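Local coordinates for galacto-N-biose/lacto-N-biose I transporter substrate-binding protein (Bifidobacterium longum, PDB 2Z8D) that binds the disaccharide lacto-N-biose, probably also galacto-N-biose, and probably delivers it to an ABC transporter for uptake, at residues Q174-G179 against P229-S234; P25-M30 against A254-T259; V133-K138 against T247-W252. All coordinates share one frame; numbering follows the deposited sequence.

How the contacts relate
Contact 3 is fully buried and held mainly by backbone hydrogen bonds: two antiparallel strands, 133-137 and 247-250, are joined through their main chains, with one CH-pi contact between their side chains. Contact 1 is partly buried and polar, since two carboxylates grip amide and indole N-H groups from the turn before helix 233-240. Contact 2 lies at the surface and is chiefly apolar, with a loop meeting helix 254-260, which follows strand 246-250 directly. Phe257 packs on Phe135 between contacts 2 and 3, while Gln174 packs against Thr247 between contacts 1 and 3. Contact 1 touches N-acetylglucosamine, contact 2 galactose, and contact 3 presents Trp252 to both sugars.

Contact 1: residues Q174-G179 against P229-S234; sequences QPDEAG and PRWDPS. With NAG (2-acetamido-2-deoxy-beta-D-glucopyranose), chain C.
Trp231 and Glu177 meet through a nearly linear hydrogen bond, Trp231 NE1 to Glu177 OE2 at 2.7 Å with an N-H...O angle of 174°. The oxygen lies in the indole plane, and the carboxylate stands almost perpendicular to the ring, accepting on its anti side, with the N-H tilted well out of its plane. The same OE2 takes a hydrogen bond from O1 of the N-acetylglucosamine at 2.7 Å, so two donors grip one oxygen. Over one face of the indole lies the C5-C6 edge of the sugar, offset toward the rim, with Trp231 CZ2 3.4 Å from its C5; against the opposite face rests CG of Arg230. An alanine in place of Trp231 would probably leave the C5-C6 edge of the sugar without its indole cover and Glu177 OE2 without one of its two donors.

One shell out, Asp176 clasps the turn that carries the indole. Its OD1 accepts from Arg230 N at 2.8 Å and its OD2 from Trp231 N at 3.1 Å, two consecutive amides held by one carboxylate. CG is tucked between the backbone N and the carbonyl carbon (chi1 59°), which brings both oxygens to the type I turn Pro229-Asp232. Alongside, Gln174 lays its OE1 3.4 Å from Arg230 CB, against the aliphatic part of that side chain. The remaining polar atoms have partners nearby: Gln174 NE2 with Ser172, Arg230 NH2 in a salt bridge with Glu253, Glu177 OE1 with Asn180. An indole against the edge of a pyranose, with a carboxylate taking the sugar hydroxyl, is characteristic of sugar sites in solute-binding proteins.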
loop_
_atom_site.group_PDB
_atom_site.type_symbol
_atom_site.label_atom_id
_atom_site.label_comp_id
_atom_site.label_asym_id
_atom_site.label_seq_id
_atom_site.Cartn_x
_atom_site.Cartn_y
_atom_site.Cartn_z
ATOM N N GLN A 174 -14.438 1.734 -0.850
ATOM C CA GLN A 174 -13.646 1.892 -2.091
ATOM C C GLN A 174 -13.570 0.537 -2.810
ATOM O O GLN A 174 -12.701 -0.318 -2.493
ATOM C CB GLN A 174 -12.237 2.439 -1.765
ATOM C CG GLN A 174 -12.239 3.755 -0.996
ATOM C CD GLN A 174 -10.851 4.180 -0.626
ATOM O OE1 GLN A 174 -9.883 3.663 -1.175
ATOM N NE2 GLN A 174 -10.740 5.183 0.238
ATOM N N PRO A 175 -14.539 0.265 -3.712
ATOM C CA PRO A 175 -14.542 -1.112 -4.215
ATOM C C PRO A 175 -13.350 -1.480 -5.083
ATOM O O PRO A 175 -12.947 -2.654 -5.038
ATOM C CB PRO A 175 -15.869 -1.229 -4.985
ATOM C CG PRO A 175 -16.240 0.199 -5.318
ATOM C CD PRO A 175 -15.660 1.070 -4.241
ATOM N N ASP A 176 -12.801 -0.510 -5.824
ATOM C CA ASP A 176 -11.573 -0.682 -6.634
ATOM C C ASP A 176 -10.286 -0.917 -5.791
ATOM O O ASP A 176 -9.229 -1.212 -6.341
ATOM C CB ASP A 176 -11.334 0.485 -7.575
ATOM C CG ASP A 176 -11.207 1.833 -6.856
ATOM O OD1 ASP A 176 -11.619 1.953 -5.689
ATOM O OD2 ASP A 176 -10.734 2.795 -7.472
ATOM N N GLU A 177 -10.416 -0.797 -4.469
ATOM C CA GLU A 177 -9.293 -0.997 -3.549
ATOM C C GLU A 177 -9.547 -2.080 -2.497
ATOM O O GLU A 177 -8.759 -2.189 -1.581
ATOM C CB GLU A 177 -8.929 0.358 -2.856
ATOM C CG GLU A 177 -8.066 1.313 -3.746
ATOM C CD GLU A 177 -6.684 0.746 -4.056
ATOM O OE1 GLU A 177 -6.093 0.091 -3.147
ATOM O OE2 GLU A 177 -6.197 0.907 -5.208
ATOM N N ALA A 178 -10.607 -2.898 -2.632
ATOM C CA ALA A 178 -10.936 -3.886 -1.601
ATOM C C ALA A 178 -9.785 -4.889 -1.427
ATOM O O ALA A 178 -9.535 -5.388 -0.321
ATOM C CB ALA A 178 -12.247 -4.642 -1.959
ATOM N N GLY A 179 -9.128 -5.208 -2.531
ATOM C CA GLY A 179 -8.083 -6.246 -2.543
ATOM C C GLY A 179 -6.874 -5.780 -1.729
ATOM O O GLY A 179 -6.183 -6.592 -1.094
ATOM N N PRO A 229 -15.438 4.701 -6.526
ATOM C CA PRO A 229 -14.128 4.047 -6.578
ATOM C C PRO A 229 -13.039 5.100 -6.300
ATOM O O PRO A 229 -13.121 6.245 -6.758
ATOM C CB PRO A 229 -14.044 3.534 -8.026
ATOM C CG PRO A 229 -15.521 3.421 -8.464
ATOM C CD PRO A 229 -16.145 4.627 -7.824
ATOM N N ARG A 230 -12.050 4.698 -5.513
ATOM C CA ARG A 230 -10.961 5.576 -5.057
ATOM C C ARG A 230 -10.285 6.407 -6.157
ATOM O O ARG A 230 -9.920 7.570 -5.951
ATOM C CB ARG A 230 -9.885 4.698 -4.378
ATOM C CG ARG A 230 -8.646 5.468 -3.816
ATOM C CD ARG A 230 -9.035 6.541 -2.823
ATOM N NE ARG A 230 -7.888 7.298 -2.350
ATOM C CZ ARG A 230 -7.326 8.346 -2.936
ATOM N NH1 ARG A 230 -7.777 8.814 -4.091
ATOM N NH2 ARG A 230 -6.259 8.924 -2.368
ATOM N N TRP A 231 -10.010 5.764 -7.281
ATOM C CA TRP A 231 -9.237 6.395 -8.346
ATOM C C TRP A 231 -10.109 7.085 -9.371
ATOM O O TRP A 231 -9.602 7.562 -10.382
ATOM C CB TRP A 231 -8.257 5.390 -8.993
ATOM C CG TRP A 231 -7.473 4.735 -7.906
ATOM C CD1 TRP A 231 -7.538 3.438 -7.534
ATOM C CD2 TRP A 231 -6.588 5.389 -6.973
ATOM N NE1 TRP A 231 -6.726 3.217 -6.441
ATOM C CE2 TRP A 231 -6.140 4.400 -6.071
ATOM C CE3 TRP A 231 -6.146 6.717 -6.807
ATOM C CZ2 TRP A 231 -5.263 4.687 -5.013
ATOM C CZ3 TRP A 231 -5.261 7.010 -5.778
ATOM C CH2 TRP A 231 -4.828 5.987 -4.884
ATOM N N ASP A 232 -11.418 7.123 -9.131
ATOM C CA ASP A 232 -12.311 7.849 -10.042
ATOM C C ASP A 232 -12.421 9.325 -9.699
ATOM O O ASP A 232 -12.350 9.712 -8.517
ATOM C CB ASP A 232 -13.712 7.221 -10.079
ATOM C CG ASP A 232 -13.772 5.979 -10.947
ATOM O OD1 ASP A 232 -12.702 5.364 -11.201
ATOM O OD2 ASP A 232 -14.896 5.594 -11.355
ATOM N N PRO A 233 -12.625 10.168 -10.738
ATOM C CA PRO A 233 -12.864 11.587 -10.522
ATOM C C PRO A 233 -13.925 11.868 -9.452
ATOM O O PRO A 233 -13.824 12.863 -8.766
ATOM C CB PRO A 233 -13.341 12.077 -11.896
ATOM C CG PRO A 233 -12.670 11.122 -12.872
ATOM C CD PRO A 233 -12.583 9.804 -12.173
ATOM N N SER A 234 -14.945 11.021 -9.358
ATOM C CA SER A 234 -16.019 11.148 -8.330
ATOM C C SER A 234 -15.509 11.060 -6.886
ATOM O O SER A 234 -16.038 11.733 -5.956
ATOM C CB SER A 234 -17.127 10.119 -8.560
ATOM O OG SER A 234 -16.670 8.778 -8.467
HETATM C C1 NAG C . -3.099 1.333 -5.641
HETATM C C2 NAG C . -1.660 0.892 -5.351
HETATM C C3 NAG C . -0.808 2.112 -4.962
HETATM C C4 NAG C . -0.919 3.247 -6.015
HETATM C C5 NAG C . -2.418 3.486 -6.328
HETATM C C6 NAG C . -2.671 4.559 -7.407
HETATM C C7 NAG C . -0.905 -1.250 -4.426
HETATM C C8 NAG C . -0.957 -2.243 -3.285
HETATM N N2 NAG C . -1.653 -0.150 -4.301
HETATM O O1 NAG C . -3.790 0.226 -6.105
HETATM O O3 NAG C . 0.537 1.672 -4.863
HETATM O O4 NAG C . -0.395 4.399 -5.430
HETATM O O5 NAG C . -3.013 2.249 -6.717
HETATM O O6 NAG C . -2.011 4.213 -8.624
HETATM O O7 NAG C . -0.206 -1.467 -5.422
#

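Contact 2: residues P25-M30 against A254-T259; sequences PDSEGM and APLFMT. With GAL (beta-D-galactopyranose), chain B.
Ser27 and Leu256 come closest along the backbones, their CA atoms 8.2 Å apart, so the segments face each other through side chains and a water, without a direct hydrogen bond. Residues 25-30 form a loop closing in a type II turn from Ser27 to Met30, while 254-259 is the first part of helix 254-260. The Met30 chain is extended, and its terminal CE lies 3.7 Å from Pro255 CG, the two side chains crossing at about a right angle. Within the loop, Met30 SD also takes a weak hydrogen bond from Ser27 N.

The loop follows strand 16-22 of the mixed sheet and the helix follows strand 246-250 of the three-stranded antiparallel sheet, consistent with a contact across the cleft of a two-lobed solute-binding protein closed on its sugar.

Pro25 CB packs 3.9 Å from Leu256 CD2, the branch that also faces Met30 CE at 4.2 Å. Beside this pair, Pro25 CD lies 3.4 Å from galactose O6. Toward the other end, one water is hydrogen-bonded to Ser27 OG at 2.8 Å and weakly to Pro255 O. That carbonyl accepts Thr259 N and Thr259 OG1 as well, from opposite faces of its plane.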
loop_
_atom_site.group_PDB
_atom_site.type_symbol
_atom_site.label_atom_id
_atom_site.label_comp_id
_atom_site.label_asym_id
_atom_site.label_seq_id
_atom_site.Cartn_x
_atom_site.Cartn_y
_atom_site.Cartn_z
ATOM N N PRO A 25 4.398 8.265 -7.744
ATOM C CA PRO A 25 3.484 9.262 -8.336
ATOM C C PRO A 25 4.100 10.365 -9.148
ATOM O O PRO A 25 3.485 10.749 -10.155
ATOM C CB PRO A 25 2.701 9.802 -7.134
ATOM C CG PRO A 25 3.530 9.451 -5.940
ATOM C CD PRO A 25 4.209 8.155 -6.280
ATOM N N ASP A 26 5.243 10.944 -8.712
ATOM C CA ASP A 26 5.840 12.038 -9.450
ATOM C C ASP A 26 4.831 13.171 -9.691
ATOM O O ASP A 26 4.846 13.790 -10.778
ATOM C CB ASP A 26 6.393 11.537 -10.806
ATOM C CG ASP A 26 7.857 11.003 -10.711
ATOM O OD1 ASP A 26 8.588 11.336 -9.735
ATOM O OD2 ASP A 26 8.281 10.306 -11.674
ATOM N N SER A 27 3.960 13.472 -8.726
ATOM C CA SER A 27 3.036 14.609 -8.977
ATOM C C SER A 27 3.642 15.961 -8.668
ATOM O O SER A 27 4.737 16.066 -8.111
ATOM C CB SER A 27 1.708 14.513 -8.235
ATOM O OG SER A 27 1.696 13.469 -7.315
ATOM N N GLU A 28 2.918 17.024 -9.036
ATOM C CA GLU A 28 3.365 18.376 -8.695
ATOM C C GLU A 28 3.692 18.523 -7.220
ATOM O O GLU A 28 2.975 17.976 -6.340
ATOM C CB GLU A 28 2.341 19.428 -9.189
ATOM C CG GLU A 28 2.219 19.433 -10.724
ATOM C CD GLU A 28 1.119 20.382 -11.251
ATOM O OE1 GLU A 28 0.333 20.897 -10.429
ATOM O OE2 GLU A 28 1.028 20.579 -12.487
ATOM N N GLY A 29 4.814 19.204 -6.938
ATOM C CA GLY A 29 5.256 19.468 -5.563
ATOM C C GLY A 29 6.215 18.419 -4.959
ATOM O O GLY A 29 6.828 18.636 -3.903
ATOM N N MET A 30 6.344 17.293 -5.637
ATOM C CA MET A 30 7.188 16.204 -5.167
ATOM C C MET A 30 8.548 16.356 -5.814
ATOM O O MET A 30 8.672 16.970 -6.906
ATOM C CB MET A 30 6.608 14.872 -5.618
ATOM C CG MET A 30 5.225 14.529 -5.022
ATOM S SD MET A 30 4.646 12.925 -5.551
ATOM C CE MET A 30 3.253 12.785 -4.422
ATOM N N ALA A 254 -1.145 10.384 1.726
ATOM C CA ALA A 254 -1.212 11.801 2.206
ATOM C C ALA A 254 -1.096 12.852 1.074
ATOM O O ALA A 254 -2.034 13.623 0.852
ATOM C CB ALA A 254 -0.199 12.078 3.284
ATOM N N PRO A 255 0.024 12.875 0.340
ATOM C CA PRO A 255 0.056 13.882 -0.761
ATOM C C PRO A 255 -0.970 13.722 -1.903
ATOM O O PRO A 255 -1.402 14.739 -2.508
ATOM C CB PRO A 255 1.520 13.790 -1.272
ATOM C CG PRO A 255 1.920 12.363 -0.993
ATOM C CD PRO A 255 1.270 12.090 0.393
ATOM N N LEU A 256 -1.307 12.486 -2.253
ATOM C CA LEU A 256 -2.351 12.181 -3.250
ATOM C C LEU A 256 -3.711 12.776 -2.847
ATOM O O LEU A 256 -4.380 13.487 -3.634
ATOM C CB LEU A 256 -2.448 10.667 -3.457
ATOM C CG LEU A 256 -1.158 9.821 -3.579
ATOM C CD1 LEU A 256 -1.498 8.377 -3.910
ATOM C CD2 LEU A 256 -0.242 10.433 -4.700
ATOM N N PHE A 257 -4.093 12.501 -1.592
ATOM C CA PHE A 257 -5.294 13.035 -0.977
ATOM C C PHE A 257 -5.317 14.535 -0.981
ATOM O O PHE A 257 -6.357 15.142 -1.302
ATOM C CB PHE A 257 -5.400 12.570 0.475
ATOM C CG PHE A 257 -6.792 12.666 1.043
ATOM C CD1 PHE A 257 -7.731 11.693 0.755
ATOM C CD2 PHE A 257 -7.159 13.734 1.852
ATOM C CE1 PHE A 257 -9.040 11.771 1.288
ATOM C CE2 PHE A 257 -8.477 13.791 2.390
ATOM C CZ PHE A 257 -9.397 12.822 2.074
ATOM N N MET A 258 -4.179 15.141 -0.622
ATOM C CA MET A 258 -4.044 16.595 -0.583
ATOM C C MET A 258 -4.240 17.191 -1.976
ATOM O O MET A 258 -4.955 18.199 -2.140
ATOM C CB MET A 258 -2.642 16.994 -0.088
ATOM C CG MET A 258 -2.398 16.782 1.421
ATOM S SD MET A 258 -0.694 17.127 1.894
ATOM C CE MET A 258 -0.426 18.693 1.028
ATOM N N THR A 259 -3.636 16.565 -2.980
ATOM C CA THR A 259 -3.793 17.019 -4.364
ATOM C C THR A 259 -5.274 16.851 -4.801
ATOM O O THR A 259 -5.884 17.820 -5.298
ATOM C CB THR A 259 -2.888 16.245 -5.294
ATOM O OG1 THR A 259 -1.537 16.516 -4.915
ATOM C CG2 THR A 259 -3.096 16.672 -6.779
HETATM C C1 GAL B . 1.257 2.301 -3.773
HETATM C C2 GAL B . 2.354 1.358 -3.249
HETATM C C3 GAL B . 3.280 2.095 -2.279
HETATM C C4 GAL B . 3.830 3.347 -2.913
HETATM C C5 GAL B . 2.654 4.239 -3.398
HETATM C C6 GAL B . 3.159 5.425 -4.181
HETATM O O2 GAL B . 1.818 0.264 -2.570
HETATM O O3 GAL B . 4.291 1.242 -1.770
HETATM O O4 GAL B . 4.699 2.983 -3.978
HETATM O O5 GAL B . 1.817 3.461 -4.288
HETATM O O6 GAL B . 2.115 6.385 -4.346
HETATM O O HOH W 1 -0.453 13.712 -5.564
#

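Contact 3: residues V133-K138 against T247-W252; sequences VYFYNK and TVAAAW. With GAL (beta-D-galactopyranose), chain B; NAG (2-acetamido-2-deoxy-beta-D-glucopyranose), chain C.
Strands 133-137 and 247-250 are antiparallel neighbours in a three-stranded sheet, one of the sheets of this solute-binding fold, with Val133 opposite Ala249, Tyr134 opposite Val248 and Phe135 opposite Thr247. Their short axes diverge strongly from exact antiparallelism, at 127°. Val133 and Ala249 form a hydrogen-bonded pair, with Val133 N to Ala249 O at 2.8 Å and Ala249 N to Val133 O at 3.0 Å. Phe135 and Thr247 form a second such pair, Phe135 N to Thr247 O and Thr247 N to Phe135 O, each 2.8 Å. Between them lies the non-hydrogen-bonded pair of Tyr134 and Val248, where Val248 CA approaches Val133 O to 3.3 Å in a CA-H...O contact.

On the face carrying Val133, Phe135 and Thr247, the methyl of Ala249 sits over the middle of the Phe135 ring, a CH-pi contact with CB 3.7 Å from the centroid. Phe135 CG lies anti to its carbonyl carbon (chi1 -66°), which lays the ring diagonally across to the neighbouring strand, under the methyl of Ala249.

Past the strand end, Trp252 carries the segment into the sugar site. Galactose C1 lies over the centre of one indole face, and Trp252 CH2 is 3.5 Å from N-acetylglucosamine C3; Ala250 CB backs the other face, and Trp252 NE1 is hydrogen-bonded to Asp287 O.

Around the pair, strand 269-273 continues the sheet beyond 132-137, Val133 and Ala251 rest on helix 347-356 through Phe351, and Val248, on the other face, packs on Met181 and Leu185 of helix 178-187.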
loop_
_atom_site.group_PDB
_atom_site.type_symbol
_atom_site.label_atom_id
_atom_site.label_comp_id
_atom_site.label_asym_id
_atom_site.label_seq_id
_atom_site.Cartn_x
_atom_site.Cartn_y
_atom_site.Cartn_z
ATOM N N VAL A 133 -4.363 4.115 8.225
ATOM C CA VAL A 133 -4.702 5.103 9.232
ATOM C C VAL A 133 -6.050 5.729 8.849
ATOM O O VAL A 133 -6.730 5.209 7.976
ATOM C CB VAL A 133 -3.590 6.212 9.375
ATOM C CG1 VAL A 133 -2.294 5.593 9.881
ATOM C CG2 VAL A 133 -3.353 6.991 7.994
ATOM N N TYR A 134 -6.442 6.797 9.527
ATOM C CA TYR A 134 -7.734 7.420 9.357
ATOM C C TYR A 134 -7.514 8.890 9.142
ATOM O O TYR A 134 -6.885 9.551 9.994
ATOM C CB TYR A 134 -8.579 7.193 10.656
ATOM C CG TYR A 134 -9.987 7.699 10.521
ATOM C CD1 TYR A 134 -10.854 7.103 9.604
ATOM C CD2 TYR A 134 -10.451 8.777 11.277
ATOM C CE1 TYR A 134 -12.186 7.575 9.422
ATOM C CE2 TYR A 134 -11.826 9.255 11.120
ATOM C CZ TYR A 134 -12.662 8.622 10.198
ATOM O OH TYR A 134 -13.978 9.053 10.011
ATOM N N PHE A 135 -7.962 9.410 7.990
ATOM C CA PHE A 135 -7.935 10.851 7.712
ATOM C C PHE A 135 -9.317 11.424 8.002
ATOM O O PHE A 135 -10.321 10.856 7.572
ATOM C CB PHE A 135 -7.648 11.173 6.222
ATOM C CG PHE A 135 -6.273 10.782 5.709
ATOM C CD1 PHE A 135 -5.315 10.145 6.514
ATOM C CD2 PHE A 135 -5.958 11.021 4.360
ATOM C CE1 PHE A 135 -4.052 9.787 5.993
ATOM C CE2 PHE A 135 -4.734 10.664 3.842
ATOM C CZ PHE A 135 -3.770 10.026 4.651
ATOM N N TYR A 136 -9.381 12.563 8.684
ATOM C CA TYR A 136 -10.669 13.196 8.943
ATOM C C TYR A 136 -10.545 14.711 9.060
ATOM O O TYR A 136 -9.505 15.244 9.478
ATOM C CB TYR A 136 -11.382 12.600 10.194
ATOM C CG TYR A 136 -10.731 12.991 11.471
ATOM C CD1 TYR A 136 -11.341 13.917 12.343
ATOM C CD2 TYR A 136 -9.479 12.443 11.826
ATOM C CE1 TYR A 136 -10.722 14.298 13.518
ATOM C CE2 TYR A 136 -8.838 12.837 12.987
ATOM C CZ TYR A 136 -9.472 13.737 13.839
ATOM O OH TYR A 136 -8.827 14.099 14.967
ATOM N N ASN A 137 -11.589 15.397 8.623
ATOM C CA ASN A 137 -11.707 16.818 8.864
ATOM C C ASN A 137 -12.305 17.144 10.259
ATOM O O ASN A 137 -13.521 17.074 10.475
ATOM C CB ASN A 137 -12.503 17.467 7.739
ATOM C CG ASN A 137 -12.523 18.999 7.849
ATOM O OD1 ASN A 137 -12.642 19.538 8.931
ATOM N ND2 ASN A 137 -12.402 19.684 6.718
ATOM N N LYS A 138 -11.413 17.535 11.182
ATOM C CA LYS A 138 -11.756 17.760 12.595
ATOM C C LYS A 138 -12.764 18.911 12.771
ATOM O O LYS A 138 -13.593 18.884 13.683
ATOM C CB LYS A 138 -10.482 18.033 13.413
ATOM C CG LYS A 138 -10.767 18.008 14.911
ATOM C CD LYS A 138 -9.541 18.099 15.772
ATOM C CE LYS A 138 -9.955 18.078 17.263
ATOM N NZ LYS A 138 -8.788 17.771 18.151
ATOM N N THR A 247 -12.087 9.178 6.163
ATOM C CA THR A 247 -11.879 7.874 5.520
ATOM C C THR A 247 -10.630 7.129 6.077
ATOM O O THR A 247 -9.688 7.758 6.573
ATOM C CB THR A 247 -11.805 7.998 3.957
ATOM O OG1 THR A 247 -11.736 6.700 3.385
ATOM C CG2 THR A 247 -10.633 8.836 3.499
ATOM N N VAL A 248 -10.662 5.799 5.987
ATOM C CA VAL A 248 -9.467 4.982 6.114
ATOM C C VAL A 248 -8.626 5.388 4.889
ATOM O O VAL A 248 -9.199 5.753 3.862
ATOM C CB VAL A 248 -9.795 3.472 6.059
ATOM C CG1 VAL A 248 -8.518 2.567 5.907
ATOM C CG2 VAL A 248 -10.638 3.044 7.339
ATOM N N ALA A 249 -7.308 5.468 5.073
ATOM C CA ALA A 249 -6.357 5.650 3.982
ATOM C C ALA A 249 -5.043 4.963 4.352
ATOM O O ALA A 249 -4.675 4.884 5.525
ATOM C CB ALA A 249 -6.086 7.186 3.708
ATOM N N ALA A 250 -4.323 4.507 3.329
ATOM C CA ALA A 250 -2.955 4.063 3.496
ATOM C C ALA A 250 -2.117 5.298 3.769
ATOM O O ALA A 250 -2.358 6.392 3.198
ATOM C CB ALA A 250 -2.444 3.313 2.256
ATOM N N ALA A 251 -1.111 5.142 4.633
ATOM C CA ALA A 251 -0.270 6.298 5.004
ATOM C C ALA A 251 0.308 7.034 3.769
ATOM O O ALA A 251 0.365 8.252 3.787
ATOM C CB ALA A 251 0.838 5.889 5.960
ATOM N N TRP A 252 0.714 6.297 2.725
ATOM C CA TRP A 252 1.287 6.895 1.491
ATOM C C TRP A 252 0.292 7.754 0.674
ATOM O O TRP A 252 0.677 8.400 -0.349
ATOM C CB TRP A 252 1.971 5.843 0.586
ATOM C CG TRP A 252 1.172 4.548 0.336
ATOM C CD1 TRP A 252 1.383 3.306 0.966
ATOM C CD2 TRP A 252 0.037 4.369 -0.515
ATOM N NE1 TRP A 252 0.454 2.386 0.506
ATOM C CE2 TRP A 252 -0.378 3.008 -0.396
ATOM C CE3 TRP A 252 -0.667 5.221 -1.406
ATOM C CZ2 TRP A 252 -1.504 2.491 -1.094
ATOM C CZ3 TRP A 252 -1.783 4.690 -2.101
ATOM C CH2 TRP A 252 -2.162 3.359 -1.967
HETATM C C1 GAL B . 1.257 2.301 -3.773
HETATM C C2 GAL B . 2.354 1.358 -3.249
HETATM C C3 GAL B . 3.280 2.095 -2.279
HETATM C C4 GAL B . 3.830 3.347 -2.913
HETATM C C5 GAL B . 2.654 4.239 -3.398
HETATM C C6 GAL B . 3.159 5.425 -4.181
HETATM O O2 GAL B . 1.818 0.264 -2.570
HETATM O O3 GAL B . 4.291 1.242 -1.770
HETATM O O4 GAL B . 4.699 2.983 -3.978
HETATM O O5 GAL B . 1.817 3.461 -4.288
HETATM O O6 GAL B . 2.115 6.385 -4.346
HETATM C C1 NAG C . -3.099 1.333 -5.641
HETATM C C2 NAG C . -1.660 0.892 -5.351
HETATM C C3 NAG C . -0.808 2.112 -4.962
HETATM C C4 NAG C . -0.919 3.247 -6.015
HETATM C C5 NAG C . -2.418 3.486 -6.328
HETATM C C6 NAG C . -2.671 4.559 -7.407
HETATM C C7 NAG C . -0.905 -1.250 -4.426
HETATM C C8 NAG C . -0.957 -2.243 -3.285
HETATM N N2 NAG C . -1.653 -0.150 -4.301
HETATM O O1 NAG C . -3.790 0.226 -6.105
HETATM O O3 NAG C . 0.537 1.672 -4.863
HETATM O O4 NAG C . -0.395 4.399 -5.430
HETATM O O5 NAG C . -3.013 2.249 -6.717
HETATM O O6 NAG C . -2.011 4.213 -8.624
HETATM O O7 NAG C . -0.206 -1.467 -5.422
#